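Local coordinates for uncharacterized protein Q64V53_BACFR (Bacteroides fragilis, PDB 2RA8) that is of unknown function but joins an amino-terminal WGR domain, a module often found in nucleic-acid-associated proteins, to a leucine-rich-repeat domain, at residues Q8-Q13 against L174-I179; K99-K104 against V132-K137; L144-I149 against V162-V167. One frame throughout, in Å; residues are numbered along the deposited sequence.

Contact 1 of 3, residues Q8-Q13 against L174-I179; sequences QDFKSQ and LNNLKI
Phe10 pushes its ring against Asn176, and the two side chains come at each other from opposite directions. The tight part lies at the far end of the ring. CE2 of Phe10 is 3.8 Å from OD1 of Asn176, CZ of Phe10 is 3.9 Å from the backbone O of Asn176, and that carbonyl oxygen sits at the ring's edge, in its plane. Ring and amide planes are 53° apart, so the two flat groups do not stack. Asn176 directs its CG anti to the backbone N (chi1 -174°), which carries the amide out from the strand to the ring. The looser flank is Lys178, whose CB stands 4.2 Å from CE2 of Phe10, a plain van der Waals approach of a methylene to an aromatic carbon, oblique to the ring. All three residues are partly exposed, and just 136 Å² is buried in total, as expected of a surface contact. Phe10 sits in a turn closed by the Asp9 carboxylate, an Asx turn extended to an Asx motif: OD1 of Asp9 accepts a nearly straight bond from Ser12 N (2.6 Å, 174°) and a bent one from Lys11 N (2.9 Å), which comes from above the carboxylate plane. The turn lies between strands 3-8 and 13-21 of the antiparallel WGR sheet and meets the parallel sheet at strand 176-180. Phe10 also touches Gln111 and Thr113 of strand 111-114, while Lys178 makes a cation-pi contact with Phe145.

Contact 2 of 3, residues K99-K104 against V132-K137; sequences KILKDK and VENKEK
Leu101 and Lys137 bring the backbones closest, with their CA atoms 7.8 Å apart, where the last turn of helix 96-102 faces the short, weakly bonded helix 135-138. Leu101 supplies the apolar surface. The side chain leaves the backbone without aiming at the other segment, but CG lies anti to the carbonyl carbon (chi1 -68°) and the branched end swings nearer, crossing the Asn134 side chain at about a right angle. Both methyls reach the amide: CD2 of Leu101 is 3.6 Å from ND2 of Asn134, and CD1 of Leu101 is 3.7 Å from the same nitrogen. The meeting is van der Waals in kind, since a methyl offers no acceptor; ND2 of Asn134 donates instead to the carbonyl oxygen of Gly130, which helps to hold the amide beside the leucine. Lys137 completes the contact from a second direction. The chain, extended beyond CG, lays CD 3.9 Å from CD2 of Leu101 and brings NZ to 3.2 Å from the backbone O of Leu101, a weak hydrogen bond. That carbonyl belongs to the C-terminal end of its helix, where the helix dipole would probably favour a positive charge. The two segments bury 154 Å² in all, and the three touching residues remain partly exposed. Phe138 of helix 135-138 packs on both Ile100 and Leu101, while Ile100 turns to Ile112 and Ile114 of strand 111-114; the contact thus joins two consecutive helical connections lying outside the parallel sheet.

Contact 3 of 3, residues L144-I149 against V162-V167; sequences LFWGDI and VDLSPV
Trp146 lays one face of its indole under the two methyls of Leu164, which divide the ring system between them. CD1 of Leu164 stands 3.6 Å from the centroid of the five-membered ring and only 9° off its normal, a CH-pi contact over the face. CD2 of Leu164 serves the six-membered half, 3.5 Å from CZ2 of Trp146 and displaced toward the rim. The indole gets there because its CG is anti to the backbone N (chi1 -172°), which sends the ring out from the strand toward the helix. Val167 adds a lighter touch, its CG1 lying 4.1 Å from CZ3 of Trp146. The same methyl is 4.3 Å from CD2 of Leu144, so one valine branch bridges two side chains of the strand. All four residues are buried, and the contact across the segments is entirely apolar; NE1 of Trp146 makes a weak hydrogen bond to OE1 of Gln161. Leu164 lies just before helix 165-169, in the turn leading into it, where OD1 of Asp163 receives Ser165 N at 3.1 Å, a capping bond. Here strand 143-146 meets helix 165-169 within a beta-alpha-beta unit completed by strand 176-180, consistent with the leucine-rich-repeat character of this domain. Helix 125-132 closes in beside them, with Ile127 and Ile131 against Trp146 and Ala128 against Val167, while Ile114 of strand 111-114 also packs on the indole.

In the fold
Contacts 1 and 3 touch, their centres about 13 Å apart, because strands 143-146 and 176-180 are neighbours in the parallel sheet: Lys178 O lies 2.7 Å from Trp146 N, a probable hydrogen bond. Contact 2 lies farther out, about 15 Å from contact 3 and 18 Å from contact 1, measured between centres. It meets contact 3 where Val132 packs on Pro166, and its nearest atoms stay about 10 Å from contact 1. Along the chain, contact 2 precedes contact 3, and both fall between the two halves of contact 1. Contacts 2 and 3 thus concern successive connections of the parallel sheet, whereas contact 1 sets a turn of the WGR domain against its strand 176-180.

Contact 1 of 3, residues Q8-Q13 against L174-I179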
ATOM      1  N   GLN A   8       7.437   5.256  17.291  1.00 21.74           N
ATOM      2  CA  GLN A   8       6.533   4.262  17.881  1.00 21.02           C
ATOM      3  C   GLN A   8       5.050   4.529  17.720  1.00 27.50           C
ATOM      4  O   GLN A   8       4.553   5.583  18.115  1.00 20.22           O
ATOM      5  CB  GLN A   8       6.784   4.137  19.386  1.00 21.73           C
ATOM      6  CG  GLN A   8       8.042   3.405  19.815  1.00 21.69           C
ATOM      7  CD  GLN A   8       8.218   3.454  21.316  1.00 27.16           C
ATOM      8  OE1 GLN A   8       8.373   4.533  21.890  1.00 30.91           O
ATOM      9  NE2 GLN A   8       8.180   2.294  21.967  1.00 24.27           N
ATOM     10  N   ASP A   9       4.338   3.575  17.129  1.00 19.27           N
ATOM     11  CA  ASP A   9       2.887   3.669  17.007  1.00 22.89           C
ATOM     12  C   ASP A   9       2.352   2.255  17.071  1.00 14.54           C
ATOM     13  O   ASP A   9       3.096   1.342  17.447  1.00 23.64           O
ATOM     14  CB  ASP A   9       2.445   4.432  15.729  1.00 20.17           C
ATOM     15  CG  ASP A   9       2.756   3.701  14.436  1.00 28.63           C
ATOM     16  OD1 ASP A   9       3.298   2.582  14.465  1.00 27.31           O
ATOM     17  OD2 ASP A   9       2.443   4.271  13.374  1.00 23.23           O
ATOM     18  N   PHE A  10       1.081   2.044  16.742  1.00 18.48           N
ATOM     19  CA  PHE A  10       0.513   0.699  16.805  1.00 16.91           C
ATOM     20  C   PHE A  10       1.285  -0.332  15.985  1.00 19.52           C
ATOM     21  O   PHE A  10       1.357  -1.505  16.362  1.00 27.12           O
ATOM     22  CB  PHE A  10      -0.959   0.698  16.318  1.00 20.20           C
ATOM     23  CG  PHE A  10      -1.953   1.258  17.310  1.00 19.22           C
ATOM     24  CD1 PHE A  10      -2.159   0.643  18.541  1.00 19.68           C
ATOM     25  CD2 PHE A  10      -2.722   2.377  16.982  1.00 28.84           C
ATOM     26  CE1 PHE A  10      -3.122   1.128  19.436  1.00 12.54           C
ATOM     27  CE2 PHE A  10      -3.682   2.870  17.865  1.00 20.39           C
ATOM     28  CZ  PHE A  10      -3.882   2.242  19.096  1.00 23.19           C
ATOM     29  N   LYS A  11       1.877   0.093  14.872  1.00 20.02           N
ATOM     30  CA  LYS A  11       2.593  -0.835  13.995  1.00 21.39           C
ATOM     31  C   LYS A  11       4.109  -0.792  14.011  1.00 24.12           C
ATOM     32  O   LYS A  11       4.752  -1.827  13.838  1.00 35.31           O
ATOM     33  CB  LYS A  11       2.099  -0.659  12.567  1.00 26.98           C
ATOM     34  N   SER A  12       4.692   0.390  14.211  1.00 24.36           N
ATOM     35  CA  SER A  12       6.151   0.529  14.229  1.00 17.70           C
ATOM     36  C   SER A  12       6.738   0.771  15.587  1.00 19.66           C
ATOM     37  O   SER A  12       6.255   1.601  16.350  1.00 22.87           O
ATOM     38  CB  SER A  12       6.594   1.680  13.320  1.00 24.53           C
ATOM     39  OG  SER A  12       6.188   1.456  11.983  1.00 34.91           O
ATOM     40  N   GLN A  13       7.807   0.046  15.884  1.00 28.59           N
ATOM     41  CA  GLN A  13       8.523   0.173  17.148  1.00 24.50           C
ATOM     42  C   GLN A  13       9.966   0.091  16.698  1.00 25.78           C
ATOM     43  O   GLN A  13      10.592  -0.964  16.763  1.00 18.02           O
ATOM     44  CB  GLN A  13       8.173  -1.000  18.074  1.00 21.89           C
ATOM     45  CG  GLN A  13       6.692  -1.051  18.477  1.00 24.35           C
ATOM     46  CD  GLN A  13       6.332   0.016  19.510  1.00 19.95           C
ATOM     47  OE1 GLN A  13       5.331   0.728  19.373  1.00 21.27           O
ATOM     48  NE2 GLN A  13       7.151   0.125  20.551  1.00 20.63           N
ATOM     49  N   LEU A 174      -6.668   3.323  28.867  1.00 27.39           N
ATOM     50  CA  LEU A 174      -6.640   3.611  27.429  1.00 19.35           C
ATOM     51  C   LEU A 174      -6.779   5.082  27.141  1.00 18.30           C
ATOM     52  O   LEU A 174      -7.642   5.752  27.719  1.00 23.77           O
ATOM     53  CB  LEU A 174      -7.786   2.905  26.704  1.00 24.67           C
ATOM     54  CG  LEU A 174      -7.648   1.441  26.307  1.00 28.17           C
ATOM     55  CD1 LEU A 174      -8.854   1.046  25.461  1.00 38.44           C
ATOM     56  CD2 LEU A 174      -6.356   1.237  25.524  1.00 25.14           C
ATOM     57  N   ASN A 175      -5.933   5.605  26.257  1.00 23.00           N
ATOM     58  CA  ASN A 175      -6.031   7.007  25.871  1.00 18.84           C
ATOM     59  C   ASN A 175      -6.103   7.155  24.369  1.00 10.63           C
ATOM     60  O   ASN A 175      -6.434   8.224  23.868  1.00 20.48           O
ATOM     61  CB  ASN A 175      -4.860   7.844  26.428  1.00 22.92           C
ATOM     62  CG  ASN A 175      -3.502   7.378  25.934  1.00 23.28           C
ATOM     63  OD1 ASN A 175      -3.285   7.195  24.734  1.00 30.10           O
ATOM     64  ND2 ASN A 175      -2.568   7.202  26.865  1.00 20.45           N
ATOM     65  N   ASN A 176      -5.829   6.070  23.647  1.00 20.11           N
ATOM     66  CA  ASN A 176      -5.859   6.071  22.179  1.00 16.52           C
ATOM     67  C   ASN A 176      -6.694   4.898  21.688  1.00 15.55           C
ATOM     68  O   ASN A 176      -6.301   3.744  21.825  1.00 13.32           O
ATOM     69  CB  ASN A 176      -4.425   5.974  21.647  1.00 21.05           C
ATOM     70  CG  ASN A 176      -4.342   6.115  20.137  1.00 20.78           C
ATOM     71  OD1 ASN A 176      -3.252   6.211  19.576  1.00 25.66           O
ATOM     72  ND2 ASN A 176      -5.488   6.121  19.474  1.00 28.95           N
ATOM     73  N   LEU A 177      -7.856   5.192  21.110  1.00 10.97           N
ATOM     74  CA  LEU A 177      -8.772   4.154  20.637  1.00 20.94           C
ATOM     75  C   LEU A 177      -9.006   4.273  19.157  1.00 10.96           C
ATOM     76  O   LEU A 177      -9.376   5.337  18.653  1.00 19.35           O
ATOM     77  CB  LEU A 177     -10.122   4.281  21.341  1.00 19.61           C
ATOM     78  CG  LEU A 177     -10.961   3.071  21.747  1.00 24.60           C
ATOM     79  CD1 LEU A 177     -12.383   3.558  21.869  1.00 19.79           C
ATOM     80  CD2 LEU A 177     -10.882   1.929  20.761  1.00 20.01           C
ATOM     81  N   LYS A 178      -8.806   3.165  18.460  1.00 15.54           N
ATOM     82  CA  LYS A 178      -8.983   3.114  17.021  1.00 14.69           C
ATOM     83  C   LYS A 178      -9.737   1.843  16.735  1.00 20.94           C
ATOM     84  O   LYS A 178      -9.340   0.764  17.188  1.00 20.21           O
ATOM     85  CB  LYS A 178      -7.616   3.088  16.352  1.00 20.81           C
ATOM     86  CG  LYS A 178      -7.609   3.117  14.840  1.00 28.95           C
ATOM     87  CD  LYS A 178      -6.165   3.265  14.383  1.00 20.23           C
ATOM     88  CE  LYS A 178      -6.018   3.225  12.883  1.00 38.96           C
ATOM     89  NZ  LYS A 178      -4.576   3.402  12.549  1.00 34.70           N
ATOM     90  N   ILE A 179     -10.838   1.974  15.998  1.00 21.31           N
ATOM     91  CA  ILE A 179     -11.699   0.849  15.647  1.00 14.69           C
ATOM     92  C   ILE A 179     -11.990   0.861  14.151  1.00 17.54           C
ATOM     93  O   ILE A 179     -12.310   1.903  13.578  1.00 23.37           O
ATOM     94  CB  ILE A 179     -13.048   0.939  16.390  1.00 17.12           C
ATOM     95  CG1 ILE A 179     -12.826   1.069  17.911  1.00 12.51           C
ATOM     96  CG2 ILE A 179     -13.890  -0.292  16.093  1.00 14.76           C
ATOM     97  CD1 ILE A 179     -14.087   1.532  18.643  1.00 17.70           C
TER

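Contact 2 of 3, residues K99-K104 against V132-K137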
ATOM      1  N   LYS A  99      -3.983 -17.057  22.248  1.00 33.53           N
ATOM      2  CA  LYS A  99      -2.687 -16.558  21.783  1.00 33.85           C
ATOM      3  C   LYS A  99      -2.328 -15.309  22.540  1.00 36.36           C
ATOM      4  O   LYS A  99      -1.172 -15.096  22.896  1.00 34.54           O
ATOM      5  CB  LYS A  99      -2.711 -16.219  20.284  1.00 34.17           C
ATOM      6  CG  LYS A  99      -2.481 -17.404  19.362  1.00 39.80           C
ATOM      7  CD  LYS A  99      -1.505 -17.059  18.229  1.00 35.53           C
ATOM      8  CE  LYS A  99      -2.094 -16.083  17.223  1.00 35.98           C
ATOM      9  NZ  LYS A  99      -1.135 -15.806  16.112  1.00 26.50           N
ATOM     10  N   ILE A 100      -3.327 -14.468  22.787  1.00 40.26           N
ATOM     11  CA  ILE A 100      -3.113 -13.221  23.510  1.00 34.56           C
ATOM     12  C   ILE A 100      -2.871 -13.489  24.978  1.00 40.10           C
ATOM     13  O   ILE A 100      -1.845 -13.083  25.525  1.00 40.69           O
ATOM     14  CB  ILE A 100      -4.327 -12.283  23.357  1.00 36.74           C
ATOM     15  CG1 ILE A 100      -4.630 -12.075  21.870  1.00 28.62           C
ATOM     16  CG2 ILE A 100      -4.047 -10.949  24.041  1.00 32.88           C
ATOM     17  CD1 ILE A 100      -5.925 -11.347  21.597  1.00 26.75           C
ATOM     18  N   LEU A 101      -3.813 -14.179  25.620  1.00 38.95           N
ATOM     19  CA  LEU A 101      -3.703 -14.502  27.044  1.00 41.78           C
ATOM     20  C   LEU A 101      -2.444 -15.279  27.380  1.00 38.12           C
ATOM     21  O   LEU A 101      -1.992 -15.266  28.526  1.00 31.97           O
ATOM     22  CB  LEU A 101      -4.927 -15.303  27.506  1.00 37.26           C
ATOM     23  CG  LEU A 101      -6.297 -14.604  27.560  1.00 41.41           C
ATOM     24  CD1 LEU A 101      -7.379 -15.642  27.799  1.00 44.08           C
ATOM     25  CD2 LEU A 101      -6.324 -13.542  28.667  1.00 32.12           C
ATOM     26  N   LYS A 102      -1.873 -15.956  26.384  1.00 33.23           N
ATOM     27  CA  LYS A 102      -0.652 -16.740  26.574  1.00 41.01           C
ATOM     28  C   LYS A 102       0.637 -15.943  26.543  1.00 45.55           C
ATOM     29  O   LYS A 102       1.531 -16.167  27.361  1.00 44.95           O
ATOM     30  CB  LYS A 102      -0.561 -17.851  25.508  1.00 44.53           C
ATOM     31  CG  LYS A 102       0.816 -18.520  25.408  1.00 49.85           C
ATOM     32  CD  LYS A 102       1.721 -17.830  24.386  1.00 71.58           C
ATOM     33  CE  LYS A 102       3.205 -17.964  24.739  1.00 67.14           C
ATOM     34  NZ  LYS A 102       3.698 -19.369  24.819  1.00 76.03           N
ATOM     35  N   ASP A 103       0.744 -15.020  25.592  1.00 45.74           N
ATOM     36  CA  ASP A 103       1.945 -14.204  25.425  1.00 42.05           C
ATOM     37  C   ASP A 103       2.510 -13.642  26.707  1.00 40.76           C
ATOM     38  O   ASP A 103       1.825 -12.918  27.440  1.00 31.75           O
ATOM     39  CB  ASP A 103       1.668 -13.055  24.464  1.00 44.38           C
ATOM     40  CG  ASP A 103       2.931 -12.523  23.817  1.00 40.88           C
ATOM     41  OD1 ASP A 103       4.035 -12.807  24.336  1.00 46.74           O
ATOM     42  OD2 ASP A 103       2.817 -11.813  22.794  1.00 38.00           O
ATOM     43  N   LYS A 104       3.776 -13.967  26.973  1.00 43.95           N
ATOM     44  CA  LYS A 104       4.469 -13.506  28.173  1.00 42.90           C
ATOM     45  C   LYS A 104       4.963 -12.080  28.086  1.00 42.53           C
ATOM     46  O   LYS A 104       5.459 -11.538  29.073  1.00 39.95           O
ATOM     47  CB  LYS A 104       5.658 -14.418  28.490  1.00 44.19           C
ATOM     48  CG  LYS A 104       5.290 -15.883  28.655  1.00 46.28           C
ATOM     49  CD  LYS A 104       6.476 -16.710  29.143  1.00 50.72           C
ATOM     50  CE  LYS A 104       7.630 -16.694  28.152  1.00 57.00           C
ATOM     51  NZ  LYS A 104       8.802 -17.459  28.665  1.00 57.98           N
ATOM     52  N   VAL A 132     -12.964  -8.997  28.855  1.00 33.22           N
ATOM     53  CA  VAL A 132     -13.787  -8.638  30.004  1.00 30.86           C
ATOM     54  C   VAL A 132     -13.578  -9.585  31.165  1.00 32.13           C
ATOM     55  O   VAL A 132     -13.604  -9.168  32.328  1.00 33.82           O
ATOM     56  CB  VAL A 132     -15.295  -8.604  29.610  1.00 30.19           C
ATOM     57  CG1 VAL A 132     -16.179  -8.397  30.846  1.00 27.40           C
ATOM     58  CG2 VAL A 132     -15.535  -7.485  28.619  1.00 27.51           C
ATOM     59  N   GLU A 133     -13.348 -10.862  30.860  1.00 28.54           N
ATOM     60  CA  GLU A 133     -13.152 -11.876  31.892  1.00 21.81           C
ATOM     61  C   GLU A 133     -11.747 -11.910  32.424  1.00 35.35           C
ATOM     62  O   GLU A 133     -11.454 -12.640  33.371  1.00 37.08           O
ATOM     63  CB  GLU A 133     -13.524 -13.266  31.359  1.00 26.91           C
ATOM     64  CG  GLU A 133     -15.017 -13.449  31.040  1.00 27.25           C
ATOM     65  CD  GLU A 133     -15.300 -14.755  30.297  1.00 37.75           C
ATOM     66  OE1 GLU A 133     -14.949 -15.833  30.828  1.00 45.43           O
ATOM     67  OE2 GLU A 133     -15.870 -14.709  29.183  1.00 51.07           O
ATOM     68  N   ASN A 134     -10.867 -11.118  31.822  1.00 34.79           N
ATOM     69  CA  ASN A 134      -9.470 -11.048  32.249  1.00 36.66           C
ATOM     70  C   ASN A 134      -9.015  -9.612  32.305  1.00 28.59           C
ATOM     71  O   ASN A 134      -7.919  -9.277  31.850  1.00 40.12           O
ATOM     72  CB  ASN A 134      -8.578 -11.838  31.282  1.00 31.54           C
ATOM     73  CG  ASN A 134      -8.857 -13.325  31.318  1.00 43.60           C
ATOM     74  OD1 ASN A 134      -8.501 -14.015  32.274  1.00 48.33           O
ATOM     75  ND2 ASN A 134      -9.509 -13.828  30.275  1.00 44.80           N
ATOM     76  N   LYS A 135      -9.858  -8.751  32.872  1.00 31.20           N
ATOM     77  CA  LYS A 135      -9.544  -7.333  32.979  1.00 36.94           C
ATOM     78  C   LYS A 135      -8.163  -7.056  33.549  1.00 44.14           C
ATOM     79  O   LYS A 135      -7.467  -6.149  33.085  1.00 42.74           O
ATOM     80  CB  LYS A 135     -10.604  -6.605  33.834  1.00 33.46           C
ATOM     81  CG  LYS A 135     -10.374  -5.091  33.942  1.00 32.46           C
ATOM     82  CD  LYS A 135     -11.476  -4.380  34.727  1.00 40.41           C
ATOM     83  CE  LYS A 135     -11.207  -2.877  34.806  1.00 38.85           C
ATOM     84  NZ  LYS A 135     -12.320  -2.109  35.437  1.00 26.33           N
ATOM     85  N   GLU A 136      -7.746  -7.838  34.544  1.00 38.81           N
ATOM     86  CA  GLU A 136      -6.441  -7.626  35.171  1.00 39.01           C
ATOM     87  C   GLU A 136      -5.275  -7.674  34.204  1.00 30.98           C
ATOM     88  O   GLU A 136      -4.301  -6.948  34.378  1.00 40.23           O
ATOM     89  CB  GLU A 136      -6.195  -8.637  36.313  1.00 33.78           C
ATOM     90  CG  GLU A 136      -5.801 -10.038  35.861  1.00 50.05           C
ATOM     91  CD  GLU A 136      -6.967 -10.839  35.315  1.00 64.62           C
ATOM     92  OE1 GLU A 136      -6.720 -11.901  34.704  1.00 68.93           O
ATOM     93  OE2 GLU A 136      -8.129 -10.412  35.508  1.00 61.84           O
ATOM     94  N   LYS A 137      -5.358  -8.519  33.179  1.00 28.79           N
ATOM     95  CA  LYS A 137      -4.271  -8.628  32.205  1.00 23.95           C
ATOM     96  C   LYS A 137      -4.250  -7.540  31.158  1.00 19.64           C
ATOM     97  O   LYS A 137      -3.239  -7.358  30.482  1.00 22.84           O
ATOM     98  CB  LYS A 137      -4.326  -9.964  31.467  1.00 20.21           C
ATOM     99  CG  LYS A 137      -4.035 -11.184  32.310  1.00 30.74           C
ATOM    100  CD  LYS A 137      -3.803 -12.401  31.416  1.00 25.75           C
ATOM    101  CE  LYS A 137      -3.532 -13.647  32.253  1.00 48.32           C
ATOM    102  NZ  LYS A 137      -3.319 -14.857  31.411  1.00 63.72           N
TER

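Contact 3 of 3, residues L144-I149 against V162-V167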
ATOM      1  N   LEU A 144      -5.488   0.921  21.959  1.00 20.35           N
ATOM      2  CA  LEU A 144      -6.198  -0.224  21.409  1.00 21.75           C
ATOM      3  C   LEU A 144      -6.643   0.033  19.986  1.00  8.91           C
ATOM      4  O   LEU A 144      -7.333   1.013  19.708  1.00 15.55           O
ATOM      5  CB  LEU A 144      -7.437  -0.545  22.259  1.00 24.35           C
ATOM      6  CG  LEU A 144      -8.424  -1.573  21.673  1.00 17.32           C
ATOM      7  CD1 LEU A 144      -7.722  -2.922  21.502  1.00 13.73           C
ATOM      8  CD2 LEU A 144      -9.639  -1.709  22.584  1.00 21.01           C
ATOM      9  N   PHE A 145      -6.238  -0.849  19.076  1.00 16.83           N
ATOM     10  CA  PHE A 145      -6.630  -0.751  17.671  1.00 10.43           C
ATOM     11  C   PHE A 145      -7.402  -2.014  17.462  1.00 19.76           C
ATOM     12  O   PHE A 145      -6.825  -3.082  17.293  1.00 21.49           O
ATOM     13  CB  PHE A 145      -5.390  -0.717  16.751  1.00 23.90           C
ATOM     14  CG  PHE A 145      -5.704  -0.631  15.271  1.00 16.14           C
ATOM     15  CD1 PHE A 145      -7.008  -0.489  14.800  1.00 29.80           C
ATOM     16  CD2 PHE A 145      -4.670  -0.700  14.345  1.00 20.12           C
ATOM     17  CE1 PHE A 145      -7.268  -0.423  13.422  1.00 20.43           C
ATOM     18  CE2 PHE A 145      -4.923  -0.633  12.966  1.00 27.54           C
ATOM     19  CZ  PHE A 145      -6.222  -0.494  12.509  1.00 15.06           C
ATOM     20  N   TRP A 146      -8.724  -1.887  17.495  1.00 13.44           N
ATOM     21  CA  TRP A 146      -9.646  -3.011  17.362  1.00 19.30           C
ATOM     22  C   TRP A 146     -10.179  -3.193  15.952  1.00 16.58           C
ATOM     23  O   TRP A 146     -10.864  -2.314  15.429  1.00 23.01           O
ATOM     24  CB  TRP A 146     -10.825  -2.798  18.337  1.00 13.30           C
ATOM     25  CG  TRP A 146     -11.756  -3.967  18.450  1.00 19.97           C
ATOM     26  CD1 TRP A 146     -12.724  -4.338  17.557  1.00 19.62           C
ATOM     27  CD2 TRP A 146     -11.781  -4.937  19.501  1.00 26.14           C
ATOM     28  NE1 TRP A 146     -13.352  -5.480  17.991  1.00 27.63           N
ATOM     29  CE2 TRP A 146     -12.797  -5.869  19.180  1.00 30.14           C
ATOM     30  CE3 TRP A 146     -11.048  -5.107  20.681  1.00 15.61           C
ATOM     31  CZ2 TRP A 146     -13.095  -6.961  20.005  1.00 21.68           C
ATOM     32  CZ3 TRP A 146     -11.346  -6.194  21.505  1.00 20.00           C
ATOM     33  CH2 TRP A 146     -12.365  -7.106  21.160  1.00 22.58           C
ATOM     34  N   GLY A 147      -9.870  -4.330  15.333  1.00 20.41           N
ATOM     35  CA  GLY A 147     -10.362  -4.593  13.989  1.00 19.90           C
ATOM     36  C   GLY A 147      -9.409  -4.305  12.834  1.00 23.06           C
ATOM     37  O   GLY A 147      -9.841  -3.902  11.758  1.00 25.88           O
ATOM     38  N   ASP A 148      -8.113  -4.516  13.044  1.00 19.41           N
ATOM     39  CA  ASP A 148      -7.143  -4.256  11.994  1.00 19.85           C
ATOM     40  C   ASP A 148      -7.197  -5.390  10.996  1.00 18.11           C
ATOM     41  O   ASP A 148      -6.309  -6.246  10.943  1.00 18.78           O
ATOM     42  CB  ASP A 148      -5.750  -4.109  12.593  1.00 22.49           C
ATOM     43  CG  ASP A 148      -4.706  -3.701  11.566  1.00 22.17           C
ATOM     44  OD1 ASP A 148      -5.073  -3.084  10.549  1.00 31.58           O
ATOM     45  OD2 ASP A 148      -3.512  -3.981  11.792  1.00 24.84           O
ATOM     46  N   ILE A 149      -8.272  -5.373  10.213  1.00 25.01           N
ATOM     47  CA  ILE A 149      -8.574  -6.367   9.183  1.00 25.11           C
ATOM     48  C   ILE A 149      -8.424  -5.741   7.814  1.00 29.13           C
ATOM     49  O   ILE A 149      -9.171  -4.826   7.465  1.00 24.66           O
ATOM     50  CB  ILE A 149     -10.042  -6.844   9.288  1.00 19.74           C
ATOM     51  CG1 ILE A 149     -10.418  -7.100  10.748  1.00 21.38           C
ATOM     52  CG2 ILE A 149     -10.257  -8.058   8.385  1.00 19.37           C
ATOM     53  CD1 ILE A 149      -9.535  -8.067  11.460  1.00 32.54           C
ATOM     54  N   VAL A 162     -19.115  -6.085  18.003  1.00 17.07           N
ATOM     55  CA  VAL A 162     -20.039  -6.375  19.093  1.00 14.30           C
ATOM     56  C   VAL A 162     -20.043  -5.152  19.970  1.00 23.40           C
ATOM     57  O   VAL A 162     -19.412  -4.149  19.638  1.00 20.19           O
ATOM     58  CB  VAL A 162     -19.566  -7.575  19.943  1.00 21.04           C
ATOM     59  CG1 VAL A 162     -19.580  -8.856  19.113  1.00 26.81           C
ATOM     60  CG2 VAL A 162     -18.171  -7.308  20.474  1.00 26.43           C
ATOM     61  N   ASP A 163     -20.760  -5.201  21.082  1.00 23.46           N
ATOM     62  CA  ASP A 163     -20.763  -4.063  21.991  1.00 21.91           C
ATOM     63  C   ASP A 163     -19.398  -4.059  22.647  1.00 21.85           C
ATOM     64  O   ASP A 163     -19.045  -4.996  23.358  1.00 20.96           O
ATOM     65  CB  ASP A 163     -21.860  -4.236  23.039  1.00 26.92           C
ATOM     66  CG  ASP A 163     -21.794  -3.193  24.131  1.00 30.27           C
ATOM     67  OD1 ASP A 163     -21.279  -2.083  23.879  1.00 37.91           O
ATOM     68  OD2 ASP A 163     -22.276  -3.482  25.243  1.00 41.79           O
ATOM     69  N   LEU A 164     -18.599  -3.027  22.396  1.00 22.50           N
ATOM     70  CA  LEU A 164     -17.268  -2.977  22.998  1.00 22.04           C
ATOM     71  C   LEU A 164     -17.215  -2.162  24.272  1.00 24.97           C
ATOM     72  O   LEU A 164     -16.143  -1.960  24.835  1.00 21.84           O
ATOM     73  CB  LEU A 164     -16.238  -2.411  22.005  1.00 26.03           C
ATOM     74  CG  LEU A 164     -15.919  -3.200  20.721  1.00 17.00           C
ATOM     75  CD1 LEU A 164     -14.764  -2.506  19.978  1.00 25.38           C
ATOM     76  CD2 LEU A 164     -15.532  -4.626  21.063  1.00 17.01           C
ATOM     77  N   SER A 165     -18.357  -1.683  24.749  1.00 20.40           N
ATOM     78  CA  SER A 165     -18.336  -0.890  25.978  1.00 25.98           C
ATOM     79  C   SER A 165     -17.720  -1.656  27.136  1.00 30.34           C
ATOM     80  O   SER A 165     -17.008  -1.078  27.963  1.00 29.33           O
ATOM     81  CB  SER A 165     -19.740  -0.428  26.356  1.00 26.73           C
ATOM     82  OG  SER A 165     -19.700   0.400  27.511  1.00 31.68           O
ATOM     83  N   PRO A 166     -17.979  -2.971  27.228  1.00 32.66           N
ATOM     84  CA  PRO A 166     -17.382  -3.711  28.347  1.00 23.27           C
ATOM     85  C   PRO A 166     -15.881  -3.844  28.233  1.00 30.20           C
ATOM     86  O   PRO A 166     -15.176  -3.928  29.243  1.00 26.51           O
ATOM     87  CB  PRO A 166     -18.086  -5.064  28.282  1.00 23.16           C
ATOM     88  CG  PRO A 166     -19.433  -4.708  27.733  1.00 26.42           C
ATOM     89  CD  PRO A 166     -19.067  -3.754  26.615  1.00 33.55           C
ATOM     90  N   VAL A 167     -15.387  -3.874  26.997  1.00 28.75           N
ATOM     91  CA  VAL A 167     -13.955  -3.985  26.746  1.00 25.79           C
ATOM     92  C   VAL A 167     -13.287  -2.688  27.117  1.00 22.67           C
ATOM     93  O   VAL A 167     -12.228  -2.687  27.740  1.00 27.86           O
ATOM     94  CB  VAL A 167     -13.669  -4.317  25.260  1.00 25.10           C
ATOM     95  CG1 VAL A 167     -12.177  -4.232  24.976  1.00 33.34           C
ATOM     96  CG2 VAL A 167     -14.177  -5.722  24.947  1.00 17.20           C
TER